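Local coordinates for 5-carboxyvanillate decarboxylase (Sphingomonas paucimobilis, PDB 4L6D), which probably removes the 5-carboxylate of 5-carboxyvanillate to give vanillate, as a manganese-binding carboxy-lyase of the amidohydrolase superfamily, at residues Ile173-Pro178 against Ile200-Asn205; Asp149-Asp154 against Ala177-Ile182; Gly80-Asp85 against Leu141-His146; Leu169-His174 against Leu221-Gly226. All coordinates share one frame; numbering follows the deposited sequence.

Contact 1. Residues Ile173-Pro178 against Ile200-Asn205. With MN (manganese (II) ion), chain I; VNL (4-hydroxy-3-methoxybenzoate), chain J.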
loop_
_atom_site.group_PDB
_atom_site.type_symbol
_atom_site.label_atom_id
_atom_site.label_comp_id
_atom_site.label_asym_id
_atom_site.label_seq_id
_atom_site.Cartn_x
_atom_site.Cartn_y
_atom_site.Cartn_z
ATOM N N ILE A 173 12.688 0.707 10.595
ATOM C CA ILE A 173 11.954 1.907 10.196
ATOM C C ILE A 173 10.498 1.708 10.564
ATOM O O ILE A 173 9.722 1.098 9.815
ATOM C CB ILE A 173 12.126 2.268 8.703
ATOM C CG1 ILE A 173 13.607 2.487 8.380
ATOM C CG2 ILE A 173 11.350 3.541 8.397
ATOM C CD1 ILE A 173 13.885 2.790 6.903
ATOM N N HIS A 174 10.160 2.213 11.747
ATOM C CA HIS A 174 8.818 2.147 12.313
ATOM C C HIS A 174 7.964 3.222 11.647
ATOM O O HIS A 174 8.495 4.195 11.131
ATOM C CB HIS A 174 8.950 2.413 13.815
ATOM C CG HIS A 174 7.685 2.222 14.589
ATOM N ND1 HIS A 174 6.718 3.201 14.695
ATOM C CD2 HIS A 174 7.226 1.162 15.292
ATOM C CE1 HIS A 174 5.721 2.752 15.433
ATOM N NE2 HIS A 174 6.003 1.516 15.807
ATOM N N PRO A 175 6.633 3.064 11.641
ATOM C CA PRO A 175 5.827 4.157 11.077
ATOM C C PRO A 175 5.793 5.446 11.912
ATOM O O PRO A 175 6.156 5.499 13.086
ATOM C CB PRO A 175 4.408 3.560 11.012
ATOM C CG PRO A 175 4.629 2.069 11.026
ATOM C CD PRO A 175 5.838 1.845 11.871
ATOM N N ARG A 176 5.363 6.508 11.248
ATOM C CA ARG A 176 4.731 7.644 11.912
ATOM C C ARG A 176 3.625 8.070 10.953
ATOM O O ARG A 176 3.419 7.438 9.920
ATOM C CB ARG A 176 5.729 8.775 12.213
ATOM C CG ARG A 176 6.413 9.339 10.976
ATOM C CD ARG A 176 7.393 10.444 11.312
ATOM N NE ARG A 176 6.731 11.656 11.780
ATOM C CZ ARG A 176 7.350 12.820 11.931
ATOM N NH1 ARG A 176 8.650 12.907 11.671
ATOM N NH2 ARG A 176 6.674 13.884 12.351
ATOM N N ALA A 177 2.898 9.122 11.293
ATOM C CA ALA A 177 1.822 9.560 10.417
ATOM C C ALA A 177 2.367 10.060 9.074
ATOM O O ALA A 177 3.492 10.577 9.002
ATOM C CB ALA A 177 1.002 10.659 11.098
ATOM N N PRO A 178 1.562 9.913 8.008
ATOM C CA PRO A 178 1.873 10.490 6.697
ATOM C C PRO A 178 2.479 11.895 6.769
ATOM O O PRO A 178 1.954 12.770 7.463
ATOM C CB PRO A 178 0.508 10.528 6.025
ATOM C CG PRO A 178 -0.149 9.257 6.543
ATOM C CD PRO A 178 0.323 9.111 7.969
ATOM N N ILE A 200 1.053 3.355 4.444
ATOM C CA ILE A 200 1.327 4.095 3.216
ATOM C C ILE A 200 2.581 4.963 3.356
ATOM O O ILE A 200 3.449 4.967 2.477
ATOM C CB ILE A 200 0.129 4.962 2.809
ATOM C CG1 ILE A 200 -1.126 4.106 2.591
ATOM C CG2 ILE A 200 0.470 5.759 1.556
ATOM C CD1 ILE A 200 -0.935 2.990 1.571
ATOM N N GLU A 201 2.680 5.674 4.474
ATOM C CA GLU A 201 3.841 6.505 4.766
ATOM C C GLU A 201 5.145 5.705 4.776
ATOM O O GLU A 201 6.115 6.080 4.101
ATOM C CB GLU A 201 3.611 7.210 6.113
ATOM C CG GLU A 201 4.861 7.715 6.825
ATOM C CD GLU A 201 5.568 8.845 6.098
ATOM O OE1 GLU A 201 4.944 9.540 5.260
ATOM O OE2 GLU A 201 6.771 9.012 6.377
ATOM N N THR A 202 5.143 4.587 5.504
ATOM C CA THR A 202 6.366 3.827 5.746
ATOM C C THR A 202 6.797 3.051 4.504
ATOM O O THR A 202 7.984 3.027 4.159
ATOM C CB THR A 202 6.181 2.885 6.944
ATOM O OG1 THR A 202 5.653 3.640 8.041
ATOM C CG2 THR A 202 7.515 2.288 7.380
ATOM N N SER A 203 5.834 2.424 3.825
ATOM C CA SER A 203 6.144 1.690 2.604
ATOM C C SER A 203 6.647 2.630 1.520
ATOM O O SER A 203 7.573 2.287 0.785
ATOM C CB SER A 203 4.949 0.876 2.088
ATOM O OG SER A 203 3.841 1.707 1.782
ATOM N N THR A 204 6.045 3.808 1.404
ATOM C CA THR A 204 6.491 4.752 0.376
ATOM C C THR A 204 7.926 5.218 0.629
ATOM O O THR A 204 8.716 5.324 -0.300
ATOM C CB THR A 204 5.517 5.928 0.236
ATOM O OG1 THR A 204 4.232 5.426 -0.169
ATOM C CG2 THR A 204 6.007 6.929 -0.800
ATOM N N ASN A 205 8.253 5.478 1.889
ATOM C CA ASN A 205 9.619 5.802 2.281
ATOM C C ASN A 205 10.563 4.696 1.795
ATOM O O ASN A 205 11.533 4.950 1.067
ATOM C CB ASN A 205 9.674 5.946 3.809
ATOM C CG ASN A 205 10.909 6.703 4.300
ATOM O OD1 ASN A 205 11.874 6.901 3.568
ATOM N ND2 ASN A 205 10.861 7.138 5.563
HETATM MN MN MN I . 4.613 0.095 16.749
HETATM C C1 VNL J . -0.370 3.125 17.545
HETATM C CO1 VNL J . -0.154 1.785 17.197
HETATM C CO2 VNL J . 0.708 4.013 17.736
HETATM C CM1 VNL J . 1.156 1.297 17.039
HETATM C CM2 VNL J . 2.012 3.554 17.571
HETATM O OM VNL J . 3.123 4.341 17.735
HETATM C CZ VNL J . 2.245 2.150 17.218
HETATM C CC VNL J . -1.779 3.615 17.749
HETATM C CV VNL J . 2.980 5.735 18.070
HETATM O O1 VNL J . -2.730 2.797 17.880
HETATM O O2 VNL J . -1.971 4.851 17.852
HETATM O O3 VNL J . 3.522 1.697 17.402
HETATM O O HOH W 1 5.941 -0.156 18.476
#

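Contact 2. Residues Asp149-Asp154 against Ala177-Ile182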
loop_
_atom_site.group_PDB
_atom_site.type_symbol
_atom_site.label_atom_id
_atom_site.label_comp_id
_atom_site.label_asym_id
_atom_site.label_seq_id
_atom_site.Cartn_x
_atom_site.Cartn_y
_atom_site.Cartn_z
ATOM N N ASP A 149 9.635 15.897 6.823
ATOM C CA ASP A 149 8.830 15.654 5.629
ATOM C C ASP A 149 9.677 15.307 4.417
ATOM O O ASP A 149 9.284 15.540 3.277
ATOM C CB ASP A 149 7.905 16.837 5.379
ATOM C CG ASP A 149 7.032 17.117 6.575
ATOM O OD1 ASP A 149 6.166 16.264 6.859
ATOM O OD2 ASP A 149 7.257 18.148 7.261
ATOM N N LEU A 150 10.843 14.733 4.690
ATOM C CA LEU A 150 11.713 14.190 3.657
ATOM C C LEU A 150 11.846 12.702 3.894
ATOM O O LEU A 150 11.792 12.236 5.037
ATOM C CB LEU A 150 13.097 14.822 3.732
ATOM C CG LEU A 150 13.165 16.325 3.541
ATOM C CD1 LEU A 150 14.570 16.809 3.821
ATOM C CD2 LEU A 150 12.737 16.684 2.137
ATOM N N TYR A 151 12.055 11.960 2.806
ATOM C CA TYR A 151 12.233 10.519 2.872
ATOM C C TYR A 151 13.711 10.149 2.739
ATOM O O TYR A 151 14.542 11.005 2.420
ATOM C CB TYR A 151 11.359 9.840 1.814
ATOM C CG TYR A 151 9.896 10.063 2.110
ATOM C CD1 TYR A 151 9.296 9.442 3.199
ATOM C CD2 TYR A 151 9.120 10.909 1.328
ATOM C CE1 TYR A 151 7.958 9.656 3.506
ATOM C CE2 TYR A 151 7.770 11.133 1.627
ATOM C CZ TYR A 151 7.199 10.495 2.711
ATOM O OH TYR A 151 5.863 10.712 3.010
ATOM N N TYR A 152 14.031 8.880 2.985
ATOM C CA TYR A 152 15.431 8.495 3.183
ATOM C C TYR A 152 16.200 8.207 1.898
ATOM O O TYR A 152 17.335 7.734 1.948
ATOM C CB TYR A 152 15.575 7.378 4.231
ATOM C CG TYR A 152 15.143 7.875 5.592
ATOM C CD1 TYR A 152 15.602 9.099 6.075
ATOM C CD2 TYR A 152 14.225 7.168 6.354
ATOM C CE1 TYR A 152 15.181 9.588 7.297
ATOM C CE2 TYR A 152 13.810 7.640 7.588
ATOM C CZ TYR A 152 14.283 8.854 8.047
ATOM O OH TYR A 152 13.864 9.351 9.264
ATOM N N ASP A 153 15.586 8.526 0.761
ATOM C CA ASP A 153 16.326 8.655 -0.492
ATOM C C ASP A 153 17.093 9.976 -0.564
ATOM O O ASP A 153 18.008 10.117 -1.360
ATOM C CB ASP A 153 15.387 8.550 -1.700
ATOM C CG ASP A 153 14.303 9.621 -1.709
ATOM O OD1 ASP A 153 13.558 9.725 -0.712
ATOM O OD2 ASP A 153 14.180 10.339 -2.730
ATOM N N ASP A 154 16.721 10.954 0.256
ATOM C CA ASP A 154 17.324 12.277 0.151
ATOM C C ASP A 154 18.790 12.216 0.592
ATOM O O ASP A 154 19.091 11.685 1.660
ATOM C CB ASP A 154 16.540 13.278 1.003
ATOM C CG ASP A 154 16.898 14.722 0.691
ATOM O OD1 ASP A 154 18.092 15.083 0.724
ATOM O OD2 ASP A 154 15.968 15.501 0.393
ATOM N N ALA A 177 2.898 9.122 11.293
ATOM C CA ALA A 177 1.822 9.560 10.417
ATOM C C ALA A 177 2.367 10.060 9.074
ATOM O O ALA A 177 3.492 10.577 9.002
ATOM C CB ALA A 177 1.002 10.659 11.098
ATOM N N PRO A 178 1.562 9.913 8.008
ATOM C CA PRO A 178 1.873 10.490 6.697
ATOM C C PRO A 178 2.479 11.895 6.769
ATOM O O PRO A 178 1.954 12.770 7.463
ATOM C CB PRO A 178 0.508 10.528 6.025
ATOM C CG PRO A 178 -0.149 9.257 6.543
ATOM C CD PRO A 178 0.323 9.111 7.969
ATOM N N SER A 179 3.574 12.094 6.039
ATOM C CA SER A 179 4.251 13.389 5.983
ATOM C C SER A 179 3.388 14.432 5.297
ATOM O O SER A 179 2.328 14.127 4.742
ATOM C CB SER A 179 5.563 13.276 5.206
ATOM O OG SER A 179 5.305 13.257 3.807
ATOM N N LYS A 180 3.869 15.669 5.296
ATOM C CA LYS A 180 3.125 16.763 4.682
ATOM C C LYS A 180 2.989 16.577 3.172
ATOM O O LYS A 180 2.113 17.172 2.546
ATOM C CB LYS A 180 3.750 18.122 5.021
ATOM C CG LYS A 180 3.598 18.541 6.476
ATOM C CD LYS A 180 4.262 19.884 6.743
ATOM C CE LYS A 180 4.079 20.262 8.205
ATOM N NZ LYS A 180 4.487 21.660 8.481
ATOM N N GLN A 181 3.831 15.729 2.592
ATOM C CA GLN A 181 3.738 15.452 1.169
ATOM C C GLN A 181 2.445 14.727 0.833
ATOM O O GLN A 181 1.936 14.848 -0.285
ATOM C CB GLN A 181 4.926 14.606 0.717
ATOM C CG GLN A 181 6.270 15.293 0.949
ATOM C CD GLN A 181 7.374 14.694 0.102
ATOM O OE1 GLN A 181 7.161 14.357 -1.065
ATOM N NE2 GLN A 181 8.564 14.572 0.675
ATOM N N ILE A 182 1.918 13.967 1.791
ATOM C CA ILE A 182 0.775 13.099 1.514
ATOM C C ILE A 182 -0.374 13.206 2.524
ATOM O O ILE A 182 -1.408 12.561 2.348
ATOM C CB ILE A 182 1.197 11.610 1.399
ATOM C CG1 ILE A 182 1.937 11.156 2.668
ATOM C CG2 ILE A 182 2.074 11.407 0.176
ATOM C CD1 ILE A 182 2.042 9.635 2.819
#

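Contact 3. Residues Gly80-Asp85 against Leu141-His146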
loop_
_atom_site.group_PDB
_atom_site.type_symbol
_atom_site.label_atom_id
_atom_site.label_comp_id
_atom_site.label_asym_id
_atom_site.label_seq_id
_atom_site.Cartn_x
_atom_site.Cartn_y
_atom_site.Cartn_z
ATOM N N GLY A 80 9.260 9.332 18.203
ATOM C CA GLY A 80 10.634 9.417 18.667
ATOM C C GLY A 80 11.009 10.840 19.020
ATOM O O GLY A 80 10.245 11.527 19.709
ATOM N N VAL A 81 12.177 11.275 18.551
ATOM C CA VAL A 81 12.651 12.636 18.782
ATOM C C VAL A 81 12.593 13.477 17.517
ATOM O O VAL A 81 13.137 14.581 17.468
ATOM C CB VAL A 81 14.109 12.666 19.327
ATOM C CG1 VAL A 81 14.205 11.896 20.645
ATOM C CG2 VAL A 81 15.095 12.118 18.295
ATOM N N GLN A 82 11.909 12.957 16.507
ATOM C CA GLN A 82 11.947 13.554 15.176
ATOM C C GLN A 82 11.111 14.810 14.987
ATOM O O GLN A 82 11.302 15.524 14.006
ATOM C CB GLN A 82 11.578 12.510 14.127
ATOM C CG GLN A 82 12.634 11.430 13.976
ATOM C CD GLN A 82 12.049 10.173 13.391
ATOM O OE1 GLN A 82 11.836 9.183 14.100
ATOM N NE2 GLN A 82 11.776 10.203 12.088
ATOM N N MET A 83 10.195 15.094 15.911
ATOM C CA MET A 83 9.387 16.310 15.779
ATOM C C MET A 83 10.060 17.571 16.322
ATOM O O MET A 83 9.610 18.679 16.044
ATOM C CB MET A 83 8.023 16.153 16.446
ATOM C CG MET A 83 7.204 15.013 15.879
ATOM S SD MET A 83 5.504 15.037 16.449
ATOM C CE MET A 83 4.838 16.371 15.449
ATOM N N PHE A 84 11.126 17.401 17.101
ATOM C CA PHE A 84 11.782 18.517 17.772
ATOM C C PHE A 84 12.774 19.236 16.858
ATOM O O PHE A 84 13.150 18.723 15.804
ATOM C CB PHE A 84 12.514 18.014 19.026
ATOM C CG PHE A 84 11.650 17.198 19.952
ATOM C CD1 PHE A 84 10.435 17.683 20.397
ATOM C CD2 PHE A 84 12.053 15.939 20.372
ATOM C CE1 PHE A 84 9.639 16.931 21.244
ATOM C CE2 PHE A 84 11.257 15.183 21.221
ATOM C CZ PHE A 84 10.047 15.683 21.657
ATOM N N ASP A 85 13.219 20.419 17.264
ATOM C CA ASP A 85 14.310 21.057 16.535
ATOM C C ASP A 85 15.575 20.209 16.670
ATOM O O ASP A 85 15.628 19.287 17.492
ATOM C CB ASP A 85 14.548 22.491 17.011
ATOM C CG ASP A 85 14.888 22.573 18.485
ATOM O OD1 ASP A 85 15.916 22.003 18.900
ATOM O OD2 ASP A 85 14.139 23.237 19.231
ATOM N N LEU A 141 18.879 -0.199 15.831
ATOM C CA LEU A 141 18.409 1.186 15.774
ATOM C C LEU A 141 16.948 1.246 15.370
ATOM O O LEU A 141 16.430 0.329 14.734
ATOM C CB LEU A 141 19.236 1.974 14.759
ATOM C CG LEU A 141 20.723 2.120 15.063
ATOM C CD1 LEU A 141 21.478 2.534 13.796
ATOM C CD2 LEU A 141 20.991 3.101 16.193
ATOM N N VAL A 142 16.284 2.344 15.726
ATOM C CA VAL A 142 14.907 2.586 15.300
ATOM C C VAL A 142 14.756 4.046 14.903
ATOM O O VAL A 142 15.341 4.945 15.521
ATOM C CB VAL A 142 13.878 2.208 16.404
ATOM C CG1 VAL A 142 14.101 3.018 17.679
ATOM C CG2 VAL A 142 12.434 2.382 15.910
ATOM N N ILE A 143 13.996 4.264 13.844
ATOM C CA ILE A 143 13.620 5.604 13.418
ATOM C C ILE A 143 12.188 5.510 12.875
ATOM O O ILE A 143 11.768 4.448 12.408
ATOM C CB ILE A 143 14.624 6.174 12.375
ATOM C CG1 ILE A 143 14.597 7.709 12.383
ATOM C CG2 ILE A 143 14.348 5.613 10.985
ATOM C CD1 ILE A 143 15.128 8.331 13.698
ATOM N N ASN A 144 11.436 6.604 12.948
ATOM C CA ASN A 144 10.018 6.584 12.580
ATOM C C ASN A 144 9.736 7.290 11.269
ATOM O O ASN A 144 9.561 8.504 11.238
ATOM C CB ASN A 144 9.178 7.179 13.710
ATOM C CG ASN A 144 9.520 6.554 15.034
ATOM O OD1 ASN A 144 9.148 5.403 15.294
ATOM N ND2 ASN A 144 10.292 7.263 15.855
ATOM N N SER A 145 9.678 6.503 10.200
ATOM C CA SER A 145 9.601 6.974 8.822
ATOM C C SER A 145 10.238 8.358 8.610
ATOM O O SER A 145 11.390 8.541 8.985
ATOM C CB SER A 145 8.180 6.868 8.276
ATOM O OG SER A 145 8.222 6.828 6.864
ATOM N N HIS A 146 9.500 9.324 8.071
ATOM C CA HIS A 146 10.095 10.573 7.598
ATOM C C HIS A 146 10.700 11.447 8.692
ATOM O O HIS A 146 10.334 11.350 9.856
ATOM C CB HIS A 146 9.071 11.394 6.800
ATOM C CG HIS A 146 8.130 12.200 7.644
ATOM N ND1 HIS A 146 8.433 13.470 8.094
ATOM C CD2 HIS A 146 6.890 11.922 8.114
ATOM C CE1 HIS A 146 7.417 13.940 8.798
ATOM N NE2 HIS A 146 6.470 13.018 8.830
#

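Contact 4. Residues Leu169-His174 against Leu221-Gly226. With MN (manganese (II) ion), chain I; VNL (4-hydroxy-3-methoxybenzoate), chain J.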
loop_
_atom_site.group_PDB
_atom_site.type_symbol
_atom_site.label_atom_id
_atom_site.label_comp_id
_atom_site.label_asym_id
_atom_site.label_seq_id
_atom_site.Cartn_x
_atom_site.Cartn_y
_atom_site.Cartn_z
ATOM N N LEU A 169 24.567 -2.288 12.736
ATOM C CA LEU A 169 23.234 -2.335 13.358
ATOM C C LEU A 169 22.116 -2.306 12.327
ATOM O O LEU A 169 22.133 -1.498 11.389
ATOM C CB LEU A 169 23.042 -1.153 14.314
ATOM C CG LEU A 169 23.978 -1.101 15.528
ATOM C CD1 LEU A 169 23.640 0.107 16.372
ATOM C CD2 LEU A 169 23.872 -2.384 16.351
ATOM N N ALA A 170 21.121 -3.164 12.526
ATOM C CA ALA A 170 19.911 -3.114 11.724
ATOM C C ALA A 170 19.072 -1.896 12.121
ATOM O O ALA A 170 19.005 -1.544 13.300
ATOM C CB ALA A 170 19.113 -4.395 11.895
ATOM N N LEU A 171 18.456 -1.247 11.134
ATOM C CA LEU A 171 17.572 -0.112 11.395
ATOM C C LEU A 171 16.118 -0.505 11.196
ATOM O O LEU A 171 15.703 -0.850 10.089
ATOM C CB LEU A 171 17.911 1.054 10.468
ATOM C CG LEU A 171 16.951 2.246 10.547
ATOM C CD1 LEU A 171 17.048 2.957 11.902
ATOM C CD2 LEU A 171 17.243 3.225 9.422
ATOM N N TYR A 172 15.344 -0.452 12.276
ATOM C CA TYR A 172 13.906 -0.663 12.197
ATOM C C TYR A 172 13.288 0.660 11.781
ATOM O O TYR A 172 13.399 1.648 12.507
ATOM C CB TYR A 172 13.380 -1.088 13.573
ATOM C CG TYR A 172 12.086 -1.881 13.567
ATOM C CD1 TYR A 172 10.939 -1.387 12.952
ATOM C CD2 TYR A 172 12.013 -3.122 14.199
ATOM C CE1 TYR A 172 9.752 -2.105 12.967
ATOM C CE2 TYR A 172 10.842 -3.851 14.221
ATOM C CZ TYR A 172 9.719 -3.343 13.593
ATOM O OH TYR A 172 8.566 -4.082 13.622
ATOM N N ILE A 173 12.688 0.707 10.595
ATOM C CA ILE A 173 11.954 1.907 10.196
ATOM C C ILE A 173 10.498 1.708 10.564
ATOM O O ILE A 173 9.722 1.098 9.815
ATOM C CB ILE A 173 12.126 2.268 8.703
ATOM C CG1 ILE A 173 13.607 2.487 8.380
ATOM C CG2 ILE A 173 11.350 3.541 8.397
ATOM C CD1 ILE A 173 13.885 2.790 6.903
ATOM N N HIS A 174 10.160 2.213 11.747
ATOM C CA HIS A 174 8.818 2.147 12.313
ATOM C C HIS A 174 7.964 3.222 11.647
ATOM O O HIS A 174 8.495 4.195 11.131
ATOM C CB HIS A 174 8.950 2.413 13.815
ATOM C CG HIS A 174 7.685 2.222 14.589
ATOM N ND1 HIS A 174 6.718 3.201 14.695
ATOM C CD2 HIS A 174 7.226 1.162 15.292
ATOM C CE1 HIS A 174 5.721 2.752 15.433
ATOM N NE2 HIS A 174 6.003 1.516 15.807
ATOM N N LEU A 221 23.566 -2.256 4.415
ATOM C CA LEU A 221 22.474 -1.841 5.287
ATOM C C LEU A 221 21.502 -2.980 5.561
ATOM O O LEU A 221 21.185 -3.766 4.659
ATOM C CB LEU A 221 21.674 -0.726 4.635
ATOM C CG LEU A 221 22.213 0.684 4.708
ATOM C CD1 LEU A 221 21.258 1.604 3.965
ATOM C CD2 LEU A 221 22.364 1.119 6.175
ATOM N N LYS A 222 21.014 -3.066 6.797
ATOM C CA LYS A 222 19.889 -3.944 7.090
ATOM C C LYS A 222 18.747 -3.096 7.639
ATOM O O LYS A 222 18.916 -2.362 8.617
ATOM C CB LYS A 222 20.259 -5.056 8.073
ATOM C CG LYS A 222 19.137 -6.076 8.330
ATOM C CD LYS A 222 18.890 -7.000 7.117
ATOM C CE LYS A 222 19.952 -8.091 7.030
ATOM N NZ LYS A 222 19.923 -8.825 5.728
ATOM N N ILE A 223 17.606 -3.191 6.974
ATOM C CA ILE A 223 16.400 -2.442 7.317
ATOM C C ILE A 223 15.319 -3.427 7.742
ATOM O O ILE A 223 15.158 -4.488 7.132
ATOM C CB ILE A 223 15.887 -1.637 6.098
ATOM C CG1 ILE A 223 17.000 -0.761 5.502
ATOM C CG2 ILE A 223 14.631 -0.820 6.465
ATOM C CD1 ILE A 223 17.535 0.310 6.434
ATOM N N VAL A 224 14.581 -3.088 8.796
ATOM C CA VAL A 224 13.489 -3.938 9.246
ATOM C C VAL A 224 12.179 -3.147 9.173
ATOM O O VAL A 224 12.121 -1.981 9.581
ATOM C CB VAL A 224 13.751 -4.462 10.670
ATOM C CG1 VAL A 224 12.515 -5.180 11.216
ATOM C CG2 VAL A 224 14.974 -5.412 10.682
ATOM N N LEU A 225 11.149 -3.774 8.605
ATOM C CA LEU A 225 9.822 -3.166 8.515
ATOM C C LEU A 225 8.768 -4.015 9.213
ATOM O O LEU A 225 8.663 -5.223 8.963
ATOM C CB LEU A 225 9.421 -2.997 7.049
ATOM C CG LEU A 225 10.270 -2.053 6.203
ATOM C CD1 LEU A 225 9.741 -2.094 4.769
ATOM C CD2 LEU A 225 10.208 -0.631 6.731
ATOM N N GLY A 226 7.980 -3.377 10.073
ATOM C CA GLY A 226 6.899 -4.050 10.765
ATOM C C GLY A 226 5.652 -4.200 9.909
ATOM O O GLY A 226 5.665 -3.913 8.708
HETATM MN MN MN I . 4.613 0.095 16.749
HETATM C C1 VNL J . -0.370 3.125 17.545
HETATM C CO1 VNL J . -0.154 1.785 17.197
HETATM C CO2 VNL J . 0.708 4.013 17.736
HETATM C CM1 VNL J . 1.156 1.297 17.039
HETATM C CM2 VNL J . 2.012 3.554 17.571
HETATM O OM VNL J . 3.123 4.341 17.735
HETATM C CZ VNL J . 2.245 2.150 17.218
HETATM C CC VNL J . -1.779 3.615 17.749
HETATM C CV VNL J . 2.980 5.735 18.070
HETATM O O1 VNL J . -2.730 2.797 17.880
HETATM O O2 VNL J . -1.971 4.851 17.852
HETATM O O3 VNL J . 3.522 1.697 17.402
HETATM O O HOH W 2 22.760 -1.896 8.737
HETATM O O HOH W 3 7.589 -0.619 10.201
HETATM O O HOH W 1 5.941 -0.156 18.476
#

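Contact 1. Residues Ile173-Pro178 against Ile200-Asn205
Glu201 of helix 197-211 lays its side chain along the loop that follows strand 171-174. Its CB packs 3.8 Å from CA of Pro178. CG sits 3.4 Å from the carbonyl O of Arg176 and also touches O of Ala177. The Arg176 oxygen is buried here and has no polar partner in the model. The chain then bends at chi2 (67°), which carries the carboxylate past Pro178. OE1 of Glu201 ends 3.5 Å from CA of Pro178. Hydrogen bonds hold both carboxylate oxygens: OE1 with Ser179 N, OE2 with Ser145 OG.

Strand 171-174 belongs to the eight-stranded parallel barrel of the amidohydrolase fold. The loop leaves its C-terminal end, where this family places its metal site. His174 closes the strand and points away from the helix. Its NE2 binds the manganese ion at 2.2 Å, beside the phenolic O3 of the bound vanillate and the other protein ligands, Glu8 and Asp297. ND1 of His174 donates to O of Pro175 at 2.9 Å, in the carbonyl plane and on a lone pair. This bond restrains the rotation of the imidazole, and CD of Pro175 lies over one ring face.

Pro175 also meets the helix, with its CA 3.1 Å from OG1 of Thr202, a hydroxyl that is hydrogen-bonded to O of Tyr198. CG2 of Thr202 stands 3.5 Å from O of Ile173, and it meets CG2 of Ile173 at 4.2 Å.

Contact 2. Residues Asp149-Asp154 against Ala177-Ile182
Asp149 and Ser179 bring the two irregular loops together, their CA atoms 5.1 Å apart, and a type I turn from Tyr151 to Asp154 then leads the first loop away. OD1 of Asp149 accepts from Lys180 N at 2.8 Å. The bond is nearly straight (167°), but the donor comes from above the carboxylate plane. The Lys180 chain crosses the acid, with CD 3.5 Å from OD2 of Asp149. Lys180 NZ stays 4.6 Å from Asp149 OD2, not in contact, though the opposite charges may still attract. Gln181 NE2 donates to O of Asp149 at 2.9 Å, and this acceptor lies in the amide plane of Gln181. The amide slides past the Tyr151 ring with the two planes 54° apart.

Ser179 OG donates to Tyr151 OH at 2.7 Å. Its chi1 of 78° sets it between the backbone N and carbonyl carbon, where it can also accept from Gln181 N at 3.1 Å. This second bond makes an ST turn. Tyr151 OH is further bonded to Glu201 OE1. With a phenylalanine at Tyr151, the Ser179 hydroxyl would probably lose its acceptor and Glu201 one partner.

Ala185 of the second subunit packs on Tyr151, Gln181 and Ile182. The contact joins loops that follow adjacent barrel strands, 140-144 and 171-174, away from the manganese site. Helix 197-211 lies against it, with Asn205 and Arg208 on Tyr151.

Contact 3. Residues Gly80-Asp85 against Leu141-His146
Gln82 and Asn144 meet through three hydrogen bonds, their side-chain amides crossing with planes only 14° apart. OE1 of Gln82 takes two of them. Asn144 N donates to it at 2.9 Å, in the carbonyl plane and on a lone pair. Asn144 ND2 donates to it at 3.0 Å, tilted from that plane. In return, NE2 of Gln82 donates to O of Asn144 at 2.9 Å, from well above the carbonyl plane. NE2 is also bonded to Thr147 OG1.

Van der Waals packing adds to this. CD1 of Ile143 lies 3.6 Å from the amide carbon CD of Gln82 and flanks the amide.

Steric fit matters at Gly80. A CB there would collide with Asn144 ND2, and the positive phi also favours glycine.

The contact ties the loop before helix 86-106 to the C-terminal end of barrel strand 140-144. An alanine at Gln82 is likely to leave Asn144 N without its acceptor and the Asn144 amide freer to turn.

All of these polar groups are buried. Asn144 packs against the metal ligand His174. Holding ND2 on Gln82 probably sets the amide so that OD1 is the end toward that imidazole. Asn144 can be read as a second-shell residue, with Gln82 behind it.

Contact 4. Residues Leu169-His174 against Leu221-Gly226
At Tyr172 a chi1 of -156° turns CG away from the backbone N, and at Val224 a chi1 of 172° does the same for CG1, which carries this methyl over one face of the tyrosine ring. It is a CH-pi contact, 3.9 Å from Val224 CG1 to the Tyr172 ring centroid. The two residues pair across neighbouring parallel strands of the (beta/alpha)8 barrel, 171-174 and 223-225, whose axes are 34° apart.

Three backbone hydrogen bonds join the strands. Leu171 N donates to Lys222 O at 2.8 Å, Val224 N to Leu171 O at 2.8 Å, and Ile173 N to Val224 O at 2.9 Å. Leu171 and Ile223 lie side by side on the other face of the sheet from Tyr172 and Val224. CD1 of Ile173 reaches CG2 of Ile223 at 3.7 Å, and CD2 of Leu225 closes on CB of Ile173.

The far end of Tyr172 reaches toward the metal site. Its OH is hydrogen-bonded to Glu8 OE1 and to Thr270 OG1. Tyr172 thus probably positions Glu8, a manganese ligand. OH also stands 3.3 Å from CA of Gly226, where a CB would clash with it. Past the last direct strand bond, one water donates a hydrogen bond to Ile173 O and accepts one from Gly226 N, at 2.8 Å each.

Contacts 1, 3 and 4 are buried, while contact 2 is partly exposed and lies farthest from the centre of the chain. Contact 4 is barrel wall, held by backbone bonds and apolar side chains. Contacts 1 and 4 share Ile173 and His174 of strand 171-174. Contact 3 uses the neighbouring strand on its other side, 140-144, and is bound mainly by buried amides. Contact 1 packs a helix on a loop without direct polar bonds between them. Contact 2 relies on side-chain hydrogen bonds between loops. Glu201 of contact 1 ties it to contacts 2 and 3. Contacts 1 and 2 also touch the second subunit.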